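Local coordinates for protein Apc35852 (Geobacillus stearothermophilus, PDB 1U9C) that is of unknown function but belongs to the DJ-1/PfpI family, whose members include chaperones and cysteine proteases, at residues S5-M10 with G42-V47; Y35-E40 with T212-V217; D86-D91 with L115-E120; F90-L95 with G122-A127. All blocks are in the same frame, centred on the assembly; numbering follows the deposited sequence.

Interaction 1 of 4, residues S5-M10 with G42-V47; sequences SKRVLM and GYDVKV
K6 and D44 open a run of four backbone hydrogen bonds between two neighbouring parallel strands. D44 N donates to K6 O (2.9 Å). V8 N donates to D44 O, and K46 N donates to V8 O. M10 N to K46 O closes the run, almost straight at 177°. D44, V8 and K46 each use both their N-H and their C=O here.

On the sheet face that carries R7, L9 and K46, R7 lies alongside D44 and points the same way. R7 NE bonds D44 OD2 at 3.0 Å in a salt bridge. The R7 chain bends at chi3 (65°), with NE beside that oxygen. The nitrogen comes from above the carboxylate plane, 54° out of it. A water links the outer atoms: it accepts from R7 NH2 (3.1 Å) and donates to D44 OD1 (2.9 Å). R7 NH1 donates to G89 O, and F90 adds a cation-pi contact. K46 NZ has its salt bridge with D86, and K6 NZ bonds R223 O.

The other face is apolar, and helices 28-40 and 209-221 cover it. M10 SD rests 3.8 Å from V45 CG1, and V8 CG2 approaches the Y43 ring, which K6 CB also meets. G42, with positive phi, ends helix 28-40 in a Schellman motif. The contact thus joins strands by backbone bonds, with paired charges bridged by water on one face and apolar packing on the other.

Interaction 2 of 4, residues Y35-E40 with T212-V217; sequences YLVFQE and TAEKVV
F38 and V37 reach from helix 35-40 into the side of helix 212-217. No hydrogen bond crosses between them. The segment axes come within 9.6 Å of each other. They run in broadly the same direction, crossing at 28°.

F38 can be followed outward from its backbone. Its CB does not head straight for the other helix. CG sits anti to the carbonyl carbon (chi1 -60°), and this swings the ring across to the far side chains. CD1 meets V217 CG2 at 4.2 Å, with that methyl near the ring plane at the edge. CE1 lies 3.7 Å from A213 O and 3.8 Å from V216 CG1. CZ at the tip touches A213 CB and also V216. The V216 side chain crosses the F38 side chain at about a right angle.

Helices 28-40 and 209-221 pack on the same face of the central sheet, in the layered alpha/beta arrangement of the DJ-1/PfpI family. V216 also touches I201 of strand 200-203, and F38 touches V45 of strand 44-49. An alanine at F38 would be likely to open a gap between the helices and leave V216 CG1 and A213 CB without their aromatic partner.

V37 fills the neighbouring position. Its CG1, anti to the backbone N (chi1 167°), meets V217 CG2 at 3.7 Å and A213 CB at 4.1 Å. At the exposed border E214 bends back at chi2, and its OE2 comes to rest 3.7 Å from V37 CG1.

Interaction 3 of 4, residues D86-D91 with L115-E120; sequences DAHGFD and LQQFAE
This is a mainly apolar packing contact between the loop D86-D91, which leads into strand 92-95, and the last turns of helix 109-120. F118 carries most of it. Its ring reaches over from the helix and meets backbone as well as side chains. CZ touches F90 CB at 3.6 Å. CE1 lies 3.5 Å from D86 O, which sits at the ring edge near its plane, and 3.8 Å from A87 O. On the sheet side F118 also packs against I93 and I125.

Beside F118, A87 CB meets Q117 CB at 3.8 Å. Q117 bends at chi2 (-67°), which carries its amide outward to the H88 ring. There H88 NE2 donates to Q117 OE1 at 3.1 Å. The bond is weak, with an angle of only 122° at the hydrogen. The ring and amide planes stand 61° apart, and the oxygen lies near the ring plane at its edge.

D86 turns its carboxylate away from the helix, to K46. F90 likewise sends its ring toward R7 and L9. Most of the contact is thus the F118 ring against hydrocarbon and carbonyl oxygens, with the weak H88-Q117 bond at the exposed border.

Interaction 4 of 4, residues F90-L95 with G122-A127; sequences FDAIFL and GRIIAA
A126 N donates to I93 O at 2.8 Å, the shortest of four backbone hydrogen bonds that join strands 92-95 and 124-127. I93 N bonds I124 O and L95 N bonds A126 O, both at 2.9 Å. I124 N to D91 O is longer, at 3.2 Å but nearly straight (170°).

R123 lies at the start of the strand pair. F90 O sits over one face of its guanidinium, 2.8 Å from R123 NE, but the angle is too poor for a hydrogen bond. R123 NH2 is 4.5 Å from D91 OD1, beyond a salt bridge; the other oxygen of D91 binds R7 N. A serine in place of R123 would probably leave F90 O without the guanidinium over it and take one positive charge from near D91.

Packing follows the register. A92 CB meets I124 CB on the face under helix 209-221. There F94, with CG anti to the backbone N (chi1 -165°), holds CD1 3.7 Å from A126 CB. On the other face I93 CG2 touches I125 CG1 at 3.9 Å and L95 CB touches A127 CB. The connection between the parallel strands carries helix 109-120, which packs on this face, a beta-alpha-beta crossover in the core of the DJ-1/PfpI sheet.

How the interactions relate
Interactions 1 and 4 are strand pairs of one sheet, joined where strands 7-12 and 92-95 are neighbours. Interaction 4 is buried and apolar in its strands, with R123 and D91 at its partly exposed end. Interaction 1 lies farther out and adds a salt bridge and water. Interactions 2 and 3 are buried helix contacts on the two faces of that sheet, and their nearest atoms stay about 7 Å apart. Both rely on a phenylalanine, but interaction 2 joins two helices without polar bonds, while interaction 3 sets a loop on a helix with one weak bond. Interactions 3 and 4 share F90 and D91. The charged face of interaction 1 also ties to the loop of interaction 3.

Interaction 1 of 4, residues S5-M10 with G42-V47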
loop_
_atom_site.group_PDB
_atom_site.type_symbol
_atom_site.label_atom_id
_atom_site.label_comp_id
_atom_site.label_asym_id
_atom_site.label_seq_id
_atom_site.Cartn_x
_atom_site.Cartn_y
_atom_site.Cartn_z
ATOM N N SER A 5 -20.792 9.664 -2.420
ATOM C CA SER A 5 -19.584 9.473 -1.664
ATOM C C SER A 5 -18.362 9.149 -2.491
ATOM O O SER A 5 -18.444 8.544 -3.527
ATOM C CB SER A 5 -19.762 8.316 -0.699
ATOM O OG SER A 5 -19.902 7.108 -1.413
ATOM N N LYS A 6 -17.239 9.584 -1.988
ATOM C CA LYS A 6 -15.952 9.194 -2.564
ATOM C C LYS A 6 -15.780 7.681 -2.449
ATOM O O LYS A 6 -16.304 7.021 -1.535
ATOM C CB LYS A 6 -14.861 9.921 -1.792
ATOM C CG LYS A 6 -14.875 11.449 -1.906
ATOM C CD LYS A 6 -14.510 11.910 -3.313
ATOM C CE LYS A 6 -14.499 13.448 -3.461
ATOM N NZ LYS A 6 -14.391 13.868 -4.846
ATOM N N ARG A 7 -14.994 7.159 -3.363
ATOM C CA ARG A 7 -14.761 5.730 -3.508
ATOM C C ARG A 7 -13.279 5.475 -3.425
ATOM O O ARG A 7 -12.462 6.115 -4.074
ATOM C CB ARG A 7 -15.285 5.197 -4.828
ATOM C CG ARG A 7 -16.781 5.395 -5.132
ATOM C CD ARG A 7 -17.260 4.665 -6.365
ATOM N NE ARG A 7 -17.185 3.202 -6.222
ATOM C CZ ARG A 7 -16.768 2.317 -7.148
ATOM N NH1 ARG A 7 -16.303 2.660 -8.346
ATOM N NH2 ARG A 7 -16.795 1.024 -6.833
ATOM N N VAL A 8 -12.912 4.504 -2.615
ATOM C CA VAL A 8 -11.520 4.114 -2.362
ATOM C C VAL A 8 -11.324 2.655 -2.759
ATOM O O VAL A 8 -12.072 1.786 -2.330
ATOM C CB VAL A 8 -11.076 4.330 -0.895
ATOM C CG1 VAL A 8 -9.663 3.937 -0.689
ATOM C CG2 VAL A 8 -11.296 5.768 -0.487
ATOM N N LEU A 9 -10.292 2.405 -3.552
ATOM C CA LEU A 9 -9.881 1.046 -3.916
ATOM C C LEU A 9 -8.716 0.649 -3.008
ATOM O O LEU A 9 -7.698 1.335 -2.987
ATOM C CB LEU A 9 -9.417 1.008 -5.372
ATOM C CG LEU A 9 -8.847 -0.321 -5.855
ATOM C CD1 LEU A 9 -9.896 -1.411 -5.848
ATOM C CD2 LEU A 9 -8.233 -0.130 -7.236
ATOM N N MET A 10 -8.849 -0.443 -2.263
ATOM C CA MET A 10 -7.730 -0.965 -1.465
ATOM C C MET A 10 -7.201 -2.237 -2.070
ATOM O O MET A 10 -8.048 -3.063 -2.469
ATOM C CB MET A 10 -8.176 -1.215 -0.029
ATOM C CG MET A 10 -8.673 0.074 0.656
ATOM S SD MET A 10 -9.028 -0.111 2.427
ATOM C CE MET A 10 -7.373 -0.141 3.095
ATOM N N GLY A 42 -17.624 7.414 5.654
ATOM C CA GLY A 42 -18.715 7.119 4.748
ATOM C C GLY A 42 -18.325 6.841 3.317
ATOM O O GLY A 42 -19.150 6.869 2.425
ATOM N N TYR A 43 -17.049 6.551 3.097
ATOM C CA TYR A 43 -16.611 6.240 1.779
ATOM C C TYR A 43 -17.059 4.858 1.328
ATOM O O TYR A 43 -17.282 3.953 2.152
ATOM C CB TYR A 43 -15.090 6.327 1.681
ATOM C CG TYR A 43 -14.480 7.677 1.995
ATOM C CD1 TYR A 43 -15.185 8.885 1.866
ATOM C CD2 TYR A 43 -13.146 7.746 2.386
ATOM C CE1 TYR A 43 -14.563 10.120 2.132
ATOM C CE2 TYR A 43 -12.553 8.936 2.647
ATOM C CZ TYR A 43 -13.232 10.124 2.529
ATOM O OH TYR A 43 -12.636 11.340 2.794
ATOM N N ASP A 44 -17.146 4.682 0.033
ATOM C CA ASP A 44 -17.445 3.384 -0.619
ATOM C C ASP A 44 -16.098 2.707 -0.871
ATOM O O ASP A 44 -15.405 3.093 -1.799
ATOM C CB ASP A 44 -18.174 3.634 -1.928
ATOM C CG ASP A 44 -18.492 2.362 -2.728
ATOM O OD1 ASP A 44 -18.346 1.245 -2.192
ATOM O OD2 ASP A 44 -18.954 2.414 -3.919
ATOM N N VAL A 45 -15.767 1.676 -0.111
ATOM C CA VAL A 45 -14.457 1.023 -0.210
ATOM C C VAL A 45 -14.573 -0.320 -0.912
ATOM O O VAL A 45 -15.363 -1.167 -0.524
ATOM C CB VAL A 45 -13.861 0.796 1.187
ATOM C CG1 VAL A 45 -12.521 0.235 1.063
ATOM C CG2 VAL A 45 -13.837 2.102 1.992
ATOM N N LYS A 46 -13.803 -0.509 -1.960
ATOM C CA LYS A 46 -13.687 -1.794 -2.647
ATOM C C LYS A 46 -12.422 -2.454 -2.177
ATOM O O LYS A 46 -11.315 -1.883 -2.236
ATOM C CB LYS A 46 -13.600 -1.659 -4.171
ATOM C CG LYS A 46 -13.499 -3.035 -4.846
ATOM C CD LYS A 46 -13.693 -3.036 -6.324
ATOM C CE LYS A 46 -13.602 -4.407 -6.890
ATOM N NZ LYS A 46 -13.979 -4.412 -8.351
ATOM N N VAL A 47 -12.548 -3.652 -1.648
ATOM C CA VAL A 47 -11.436 -4.445 -1.143
ATOM C C VAL A 47 -10.984 -5.488 -2.133
ATOM O O VAL A 47 -11.723 -6.400 -2.415
ATOM C CB VAL A 47 -11.808 -5.117 0.213
ATOM C CG1 VAL A 47 -10.623 -5.850 0.769
ATOM C CG2 VAL A 47 -12.303 -4.082 1.236
HETATM O O HOH W 1 -17.232 -0.572 -4.207
#

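Interaction 2 of 4, residues Y35-E40 with T212-V217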
loop_
_atom_site.group_PDB
_atom_site.type_symbol
_atom_site.label_atom_id
_atom_site.label_comp_id
_atom_site.label_asym_id
_atom_site.label_seq_id
_atom_site.Cartn_x
_atom_site.Cartn_y
_atom_site.Cartn_z
ATOM N N TYR A 35 -8.931 0.994 6.526
ATOM C CA TYR A 35 -10.291 0.559 6.150
ATOM C C TYR A 35 -11.304 1.191 7.130
ATOM O O TYR A 35 -12.306 1.768 6.673
ATOM C CB TYR A 35 -10.355 -0.974 6.219
ATOM C CG TYR A 35 -11.720 -1.580 5.866
ATOM C CD1 TYR A 35 -12.052 -1.788 4.579
ATOM C CD2 TYR A 35 -12.617 -1.934 6.840
ATOM C CE1 TYR A 35 -13.272 -2.341 4.240
ATOM C CE2 TYR A 35 -13.852 -2.515 6.476
ATOM C CZ TYR A 35 -14.115 -2.711 5.183
ATOM O OH TYR A 35 -15.346 -3.286 4.826
ATOM N N LEU A 36 -11.031 1.119 8.412
ATOM C CA LEU A 36 -11.965 1.655 9.411
ATOM C C LEU A 36 -12.066 3.179 9.249
ATOM O O LEU A 36 -13.178 3.746 9.333
ATOM C CB LEU A 36 -11.487 1.298 10.840
ATOM C CG LEU A 36 -12.252 1.835 12.049
ATOM C CD1 LEU A 36 -13.648 1.262 12.018
ATOM C CD2 LEU A 36 -11.583 1.553 13.382
ATOM N N VAL A 37 -10.953 3.909 9.075
ATOM C CA VAL A 37 -10.980 5.347 8.826
ATOM C C VAL A 37 -11.876 5.673 7.647
ATOM O O VAL A 37 -12.756 6.573 7.723
ATOM C CB VAL A 37 -9.526 5.921 8.607
ATOM C CG1 VAL A 37 -9.545 7.369 8.017
ATOM C CG2 VAL A 37 -8.702 5.884 9.898
ATOM N N PHE A 38 -11.685 4.965 6.527
ATOM C CA PHE A 38 -12.485 5.246 5.338
ATOM C C PHE A 38 -13.968 4.908 5.518
ATOM O O PHE A 38 -14.843 5.669 5.096
ATOM C CB PHE A 38 -11.889 4.513 4.122
ATOM C CG PHE A 38 -10.466 4.893 3.795
ATOM C CD1 PHE A 38 -9.966 6.164 3.994
ATOM C CD2 PHE A 38 -9.613 3.938 3.273
ATOM C CE1 PHE A 38 -8.672 6.482 3.694
ATOM C CE2 PHE A 38 -8.318 4.271 2.977
ATOM C CZ PHE A 38 -7.855 5.541 3.187
ATOM N N GLN A 39 -14.249 3.779 6.154
ATOM C CA GLN A 39 -15.648 3.443 6.464
ATOM C C GLN A 39 -16.272 4.516 7.362
ATOM O O GLN A 39 -17.444 4.900 7.093
ATOM C CB GLN A 39 -15.705 2.058 7.134
ATOM C CG GLN A 39 -15.416 0.941 6.205
ATOM C CD GLN A 39 -16.463 0.803 5.149
ATOM O OE1 GLN A 39 -16.191 0.840 3.953
ATOM N NE2 GLN A 39 -17.698 0.742 5.593
ATOM N N GLU A 40 -15.550 5.034 8.378
ATOM C CA GLU A 40 -16.081 6.099 9.316
ATOM C C GLU A 40 -16.429 7.347 8.559
ATOM O O GLU A 40 -17.326 8.105 8.961
ATOM C CB GLU A 40 -15.011 6.448 10.379
ATOM C CG GLU A 40 -14.835 5.434 11.509
ATOM C CD GLU A 40 -13.570 5.627 12.375
ATOM O OE1 GLU A 40 -12.571 6.322 12.025
ATOM O OE2 GLU A 40 -13.519 5.034 13.475
ATOM N N THR A 212 -1.305 7.982 7.405
ATOM C CA THR A 212 -1.371 7.849 5.951
ATOM C C THR A 212 -2.813 7.943 5.528
ATOM O O THR A 212 -3.153 8.686 4.582
ATOM C CB THR A 212 -0.723 6.507 5.482
ATOM O OG1 THR A 212 0.641 6.468 5.935
ATOM C CG2 THR A 212 -0.609 6.451 3.960
ATOM N N ALA A 213 -3.672 7.186 6.172
ATOM C CA ALA A 213 -5.096 7.241 5.865
ATOM C C ALA A 213 -5.681 8.633 6.053
ATOM O O ALA A 213 -6.505 9.071 5.271
ATOM C CB ALA A 213 -5.874 6.226 6.679
ATOM N N GLU A 214 -5.249 9.349 7.087
ATOM C CA GLU A 214 -5.789 10.675 7.333
ATOM C C GLU A 214 -5.346 11.677 6.280
ATOM O O GLU A 214 -6.069 12.646 5.945
ATOM C CB GLU A 214 -5.442 11.142 8.757
ATOM C CG GLU A 214 -6.082 10.296 9.850
ATOM C CD GLU A 214 -7.606 10.371 9.905
ATOM O OE1 GLU A 214 -8.197 11.247 9.229
ATOM O OE2 GLU A 214 -8.232 9.571 10.655
ATOM N N LYS A 215 -4.169 11.493 5.713
ATOM C CA LYS A 215 -3.773 12.297 4.567
ATOM C C LYS A 215 -4.656 12.070 3.343
ATOM O O LYS A 215 -4.954 13.000 2.607
ATOM C CB LYS A 215 -2.280 12.112 4.195
ATOM C CG LYS A 215 -1.287 12.818 5.153
ATOM C CD LYS A 215 0.189 12.442 4.896
ATOM C CE LYS A 215 1.156 13.294 5.714
ATOM N NZ LYS A 215 1.101 13.000 7.192
ATOM N N VAL A 216 -5.045 10.802 3.126
ATOM C CA VAL A 216 -5.981 10.469 2.037
ATOM C C VAL A 216 -7.281 11.176 2.266
ATOM O O VAL A 216 -7.826 11.783 1.362
ATOM C CB VAL A 216 -6.121 8.954 1.877
ATOM C CG1 VAL A 216 -7.186 8.607 0.883
ATOM C CG2 VAL A 216 -4.763 8.358 1.484
ATOM N N VAL A 217 -7.802 11.102 3.476
ATOM C CA VAL A 217 -9.063 11.762 3.802
ATOM C C VAL A 217 -8.981 13.266 3.525
ATOM O O VAL A 217 -9.856 13.831 2.913
ATOM C CB VAL A 217 -9.472 11.518 5.319
ATOM C CG1 VAL A 217 -10.621 12.412 5.743
ATOM C CG2 VAL A 217 -9.806 10.058 5.548
#

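Interaction 3 of 4, residues D86-D91 with L115-E120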
loop_
_atom_site.group_PDB
_atom_site.type_symbol
_atom_site.label_atom_id
_atom_site.label_comp_id
_atom_site.label_asym_id
_atom_site.label_seq_id
_atom_site.Cartn_x
_atom_site.Cartn_y
_atom_site.Cartn_z
ATOM N N ASP A 86 -10.734 -1.879 -12.529
ATOM C CA ASP A 86 -10.517 -1.072 -11.292
ATOM C C ASP A 86 -9.653 0.150 -11.483
ATOM O O ASP A 86 -9.458 0.931 -10.539
ATOM C CB ASP A 86 -9.931 -1.938 -10.195
ATOM C CG ASP A 86 -10.848 -3.064 -9.805
ATOM O OD1 ASP A 86 -12.090 -2.892 -9.641
ATOM O OD2 ASP A 86 -10.354 -4.209 -9.579
ATOM N N ALA A 87 -9.169 0.362 -12.740
ATOM C CA ALA A 87 -8.395 1.550 -13.054
ATOM C C ALA A 87 -9.228 2.798 -13.073
ATOM O O ALA A 87 -8.666 3.884 -12.981
ATOM C CB ALA A 87 -7.716 1.410 -14.393
ATOM N N HIS A 88 -10.560 2.660 -13.139
ATOM C CA HIS A 88 -11.449 3.791 -13.202
ATOM C C HIS A 88 -12.596 3.599 -12.228
ATOM O O HIS A 88 -12.867 2.471 -11.762
ATOM C CB HIS A 88 -11.942 3.963 -14.643
ATOM C CG HIS A 88 -10.828 4.293 -15.593
ATOM N ND1 HIS A 88 -10.241 3.361 -16.420
ATOM C CD2 HIS A 88 -10.142 5.446 -15.775
ATOM C CE1 HIS A 88 -9.277 3.945 -17.121
ATOM N NE2 HIS A 88 -9.196 5.210 -16.740
ATOM N N GLY A 89 -13.190 4.718 -11.816
ATOM C CA GLY A 89 -14.326 4.731 -10.895
ATOM C C GLY A 89 -13.985 4.983 -9.435
ATOM O O GLY A 89 -14.879 4.983 -8.599
ATOM N N PHE A 90 -12.715 5.211 -9.107
ATOM C CA PHE A 90 -12.258 5.437 -7.738
ATOM C C PHE A 90 -11.519 6.744 -7.613
ATOM O O PHE A 90 -10.732 7.081 -8.473
ATOM C CB PHE A 90 -11.339 4.311 -7.309
ATOM C CG PHE A 90 -12.026 3.006 -7.241
ATOM C CD1 PHE A 90 -12.799 2.665 -6.160
ATOM C CD2 PHE A 90 -11.927 2.106 -8.309
ATOM C CE1 PHE A 90 -13.510 1.493 -6.140
ATOM C CE2 PHE A 90 -12.611 0.905 -8.284
ATOM C CZ PHE A 90 -13.395 0.599 -7.191
ATOM N N ASP A 91 -11.690 7.426 -6.494
ATOM C CA ASP A 91 -11.032 8.685 -6.182
ATOM C C ASP A 91 -9.648 8.498 -5.620
ATOM O O ASP A 91 -8.812 9.366 -5.703
ATOM C CB ASP A 91 -11.904 9.447 -5.224
ATOM C CG ASP A 91 -13.257 9.638 -5.776
ATOM O OD1 ASP A 91 -13.437 10.587 -6.597
ATOM O OD2 ASP A 91 -14.254 8.944 -5.476
ATOM N N LEU A 115 -2.213 1.659 -11.466
ATOM C CA LEU A 115 -1.516 2.789 -10.869
ATOM C C LEU A 115 -1.237 3.819 -11.971
ATOM O O LEU A 115 -1.341 5.014 -11.707
ATOM C CB LEU A 115 -0.222 2.344 -10.217
ATOM C CG LEU A 115 -0.418 1.604 -8.902
ATOM C CD1 LEU A 115 0.814 0.884 -8.514
ATOM C CD2 LEU A 115 -0.864 2.552 -7.791
ATOM N N GLN A 116 -0.893 3.372 -13.165
ATOM C CA GLN A 116 -0.686 4.328 -14.270
ATOM C C GLN A 116 -1.912 5.169 -14.518
ATOM O O GLN A 116 -1.820 6.421 -14.689
ATOM C CB GLN A 116 -0.319 3.568 -15.532
ATOM C CG GLN A 116 -0.195 4.447 -16.817
ATOM C CD GLN A 116 0.423 3.731 -17.962
ATOM O OE1 GLN A 116 -0.213 3.495 -19.000
ATOM N NE2 GLN A 116 1.690 3.419 -17.826
ATOM N N GLN A 117 -3.079 4.543 -14.557
ATOM C CA GLN A 117 -4.284 5.313 -14.805
ATOM C C GLN A 117 -4.613 6.266 -13.677
ATOM O O GLN A 117 -5.036 7.430 -13.902
ATOM C CB GLN A 117 -5.455 4.390 -15.078
ATOM C CG GLN A 117 -5.280 3.632 -16.316
ATOM C CD GLN A 117 -5.313 4.522 -17.564
ATOM O OE1 GLN A 117 -6.261 5.270 -17.723
ATOM N NE2 GLN A 117 -4.290 4.473 -18.360
ATOM N N PHE A 118 -4.493 5.809 -12.426
ATOM C CA PHE A 118 -4.674 6.725 -11.308
ATOM C C PHE A 118 -3.766 7.938 -11.416
ATOM O O PHE A 118 -4.200 9.071 -11.176
ATOM C CB PHE A 118 -4.472 6.029 -9.941
ATOM C CG PHE A 118 -5.725 5.330 -9.416
ATOM C CD1 PHE A 118 -6.118 4.131 -9.966
ATOM C CD2 PHE A 118 -6.416 5.810 -8.374
ATOM C CE1 PHE A 118 -7.221 3.442 -9.441
ATOM C CE2 PHE A 118 -7.551 5.138 -7.872
ATOM C CZ PHE A 118 -7.904 3.946 -8.412
ATOM N N ALA A 119 -2.504 7.716 -11.757
ATOM C CA ALA A 119 -1.505 8.792 -11.883
ATOM C C ALA A 119 -1.894 9.732 -13.045
ATOM O O ALA A 119 -2.014 10.973 -12.884
ATOM C CB ALA A 119 -0.120 8.214 -12.054
ATOM N N GLU A 120 -2.196 9.122 -14.177
ATOM C CA GLU A 120 -2.595 9.896 -15.361
ATOM C C GLU A 120 -3.792 10.752 -15.081
ATOM O O GLU A 120 -3.955 11.813 -15.708
ATOM C CB GLU A 120 -3.025 8.951 -16.493
ATOM C CG GLU A 120 -1.905 8.184 -17.151
ATOM C CD GLU A 120 -1.163 9.005 -18.142
ATOM O OE1 GLU A 120 0.103 8.914 -18.077
ATOM O OE2 GLU A 120 -1.848 9.677 -18.993
#

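Interaction 4 of 4, residues F90-L95 with G122-A127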
loop_
_atom_site.group_PDB
_atom_site.type_symbol
_atom_site.label_atom_id
_atom_site.label_comp_id
_atom_site.label_asym_id
_atom_site.label_seq_id
_atom_site.Cartn_x
_atom_site.Cartn_y
_atom_site.Cartn_z
ATOM N N PHE A 90 -12.715 5.211 -9.107
ATOM C CA PHE A 90 -12.258 5.437 -7.738
ATOM C C PHE A 90 -11.519 6.744 -7.613
ATOM O O PHE A 90 -10.732 7.081 -8.473
ATOM C CB PHE A 90 -11.339 4.311 -7.309
ATOM C CG PHE A 90 -12.026 3.006 -7.241
ATOM C CD1 PHE A 90 -12.799 2.665 -6.160
ATOM C CD2 PHE A 90 -11.927 2.106 -8.309
ATOM C CE1 PHE A 90 -13.510 1.493 -6.140
ATOM C CE2 PHE A 90 -12.611 0.905 -8.284
ATOM C CZ PHE A 90 -13.395 0.599 -7.191
ATOM N N ASP A 91 -11.690 7.426 -6.494
ATOM C CA ASP A 91 -11.032 8.685 -6.182
ATOM C C ASP A 91 -9.648 8.498 -5.620
ATOM O O ASP A 91 -8.812 9.366 -5.703
ATOM C CB ASP A 91 -11.904 9.447 -5.224
ATOM C CG ASP A 91 -13.257 9.638 -5.776
ATOM O OD1 ASP A 91 -13.437 10.587 -6.597
ATOM O OD2 ASP A 91 -14.254 8.944 -5.476
ATOM N N ALA A 92 -9.387 7.331 -5.018
ATOM C CA ALA A 92 -8.106 7.027 -4.377
ATOM C C ALA A 92 -7.818 5.523 -4.456
ATOM O O ALA A 92 -8.786 4.719 -4.398
ATOM C CB ALA A 92 -8.027 7.476 -2.912
ATOM N N ILE A 93 -6.542 5.168 -4.481
ATOM C CA ILE A 93 -6.118 3.750 -4.292
ATOM C C ILE A 93 -5.195 3.789 -3.098
ATOM O O ILE A 93 -4.373 4.698 -2.899
ATOM C CB ILE A 93 -5.433 3.214 -5.583
ATOM C CG1 ILE A 93 -5.102 1.733 -5.393
ATOM C CG2 ILE A 93 -4.197 3.978 -5.973
ATOM C CD1 ILE A 93 -4.579 1.108 -6.716
ATOM N N PHE A 94 -5.320 2.718 -2.277
ATOM C CA PHE A 94 -4.533 2.544 -1.067
ATOM C C PHE A 94 -3.893 1.159 -1.045
ATOM O O PHE A 94 -4.612 0.179 -1.142
ATOM C CB PHE A 94 -5.465 2.734 0.143
ATOM C CG PHE A 94 -4.733 2.943 1.441
ATOM C CD1 PHE A 94 -4.554 4.211 1.965
ATOM C CD2 PHE A 94 -4.139 1.876 2.129
ATOM C CE1 PHE A 94 -3.849 4.399 3.134
ATOM C CE2 PHE A 94 -3.434 2.094 3.290
ATOM C CZ PHE A 94 -3.305 3.373 3.769
ATOM N N LEU A 95 -2.584 1.125 -0.886
ATOM C CA LEU A 95 -1.791 -0.122 -0.861
ATOM C C LEU A 95 -1.194 -0.380 0.485
ATOM O O LEU A 95 -0.154 0.175 0.827
ATOM C CB LEU A 95 -0.649 -0.025 -1.905
ATOM C CG LEU A 95 -1.062 0.241 -3.343
ATOM C CD1 LEU A 95 0.174 0.261 -4.247
ATOM C CD2 LEU A 95 -2.076 -0.602 -3.837
ATOM N N GLY A 122 -4.863 12.053 -12.087
ATOM C CA GLY A 122 -4.780 13.013 -11.001
ATOM C C GLY A 122 -5.448 12.541 -9.721
ATOM O O GLY A 122 -5.756 13.346 -8.908
ATOM N N ARG A 123 -5.598 11.238 -9.583
ATOM C CA ARG A 123 -6.267 10.709 -8.407
ATOM C C ARG A 123 -5.216 10.415 -7.335
ATOM O O ARG A 123 -4.010 10.489 -7.545
ATOM C CB ARG A 123 -7.101 9.505 -8.898
ATOM C CG ARG A 123 -8.411 10.084 -9.701
ATOM C CD ARG A 123 -9.266 9.035 -10.358
ATOM N NE ARG A 123 -10.712 9.292 -10.258
ATOM C CZ ARG A 123 -11.663 8.667 -10.976
ATOM N NH1 ARG A 123 -11.359 7.742 -11.878
ATOM N NH2 ARG A 123 -12.942 8.948 -10.761
ATOM N N ILE A 124 -5.705 10.114 -6.155
ATOM C CA ILE A 124 -4.822 9.950 -5.013
ATOM C C ILE A 124 -4.260 8.507 -5.006
ATOM O O ILE A 124 -5.003 7.533 -5.236
ATOM C CB ILE A 124 -5.613 10.226 -3.756
ATOM C CG1 ILE A 124 -6.101 11.674 -3.723
ATOM C CG2 ILE A 124 -4.782 9.826 -2.536
ATOM C CD1 ILE A 124 -7.352 11.861 -3.020
ATOM N N ILE A 125 -2.945 8.407 -4.874
ATOM C CA ILE A 125 -2.280 7.121 -4.741
ATOM C C ILE A 125 -1.596 7.116 -3.389
ATOM O O ILE A 125 -0.825 8.024 -3.032
ATOM C CB ILE A 125 -1.194 6.958 -5.803
ATOM C CG1 ILE A 125 -1.848 6.874 -7.200
ATOM C CG2 ILE A 125 -0.392 5.665 -5.494
ATOM C CD1 ILE A 125 -0.847 6.826 -8.364
ATOM N N ALA A 126 -1.955 6.128 -2.540
ATOM C CA ALA A 126 -1.400 6.042 -1.188
ATOM C C ALA A 126 -0.845 4.651 -0.924
ATOM O O ALA A 126 -1.428 3.684 -1.404
ATOM C CB ALA A 126 -2.451 6.363 -0.179
ATOM N N ALA A 127 0.194 4.557 -0.130
ATOM C CA ALA A 127 0.771 3.238 0.162
ATOM C C ALA A 127 1.512 3.333 1.463
ATOM O O ALA A 127 2.179 4.357 1.770
ATOM C CB ALA A 127 1.714 2.837 -0.954
#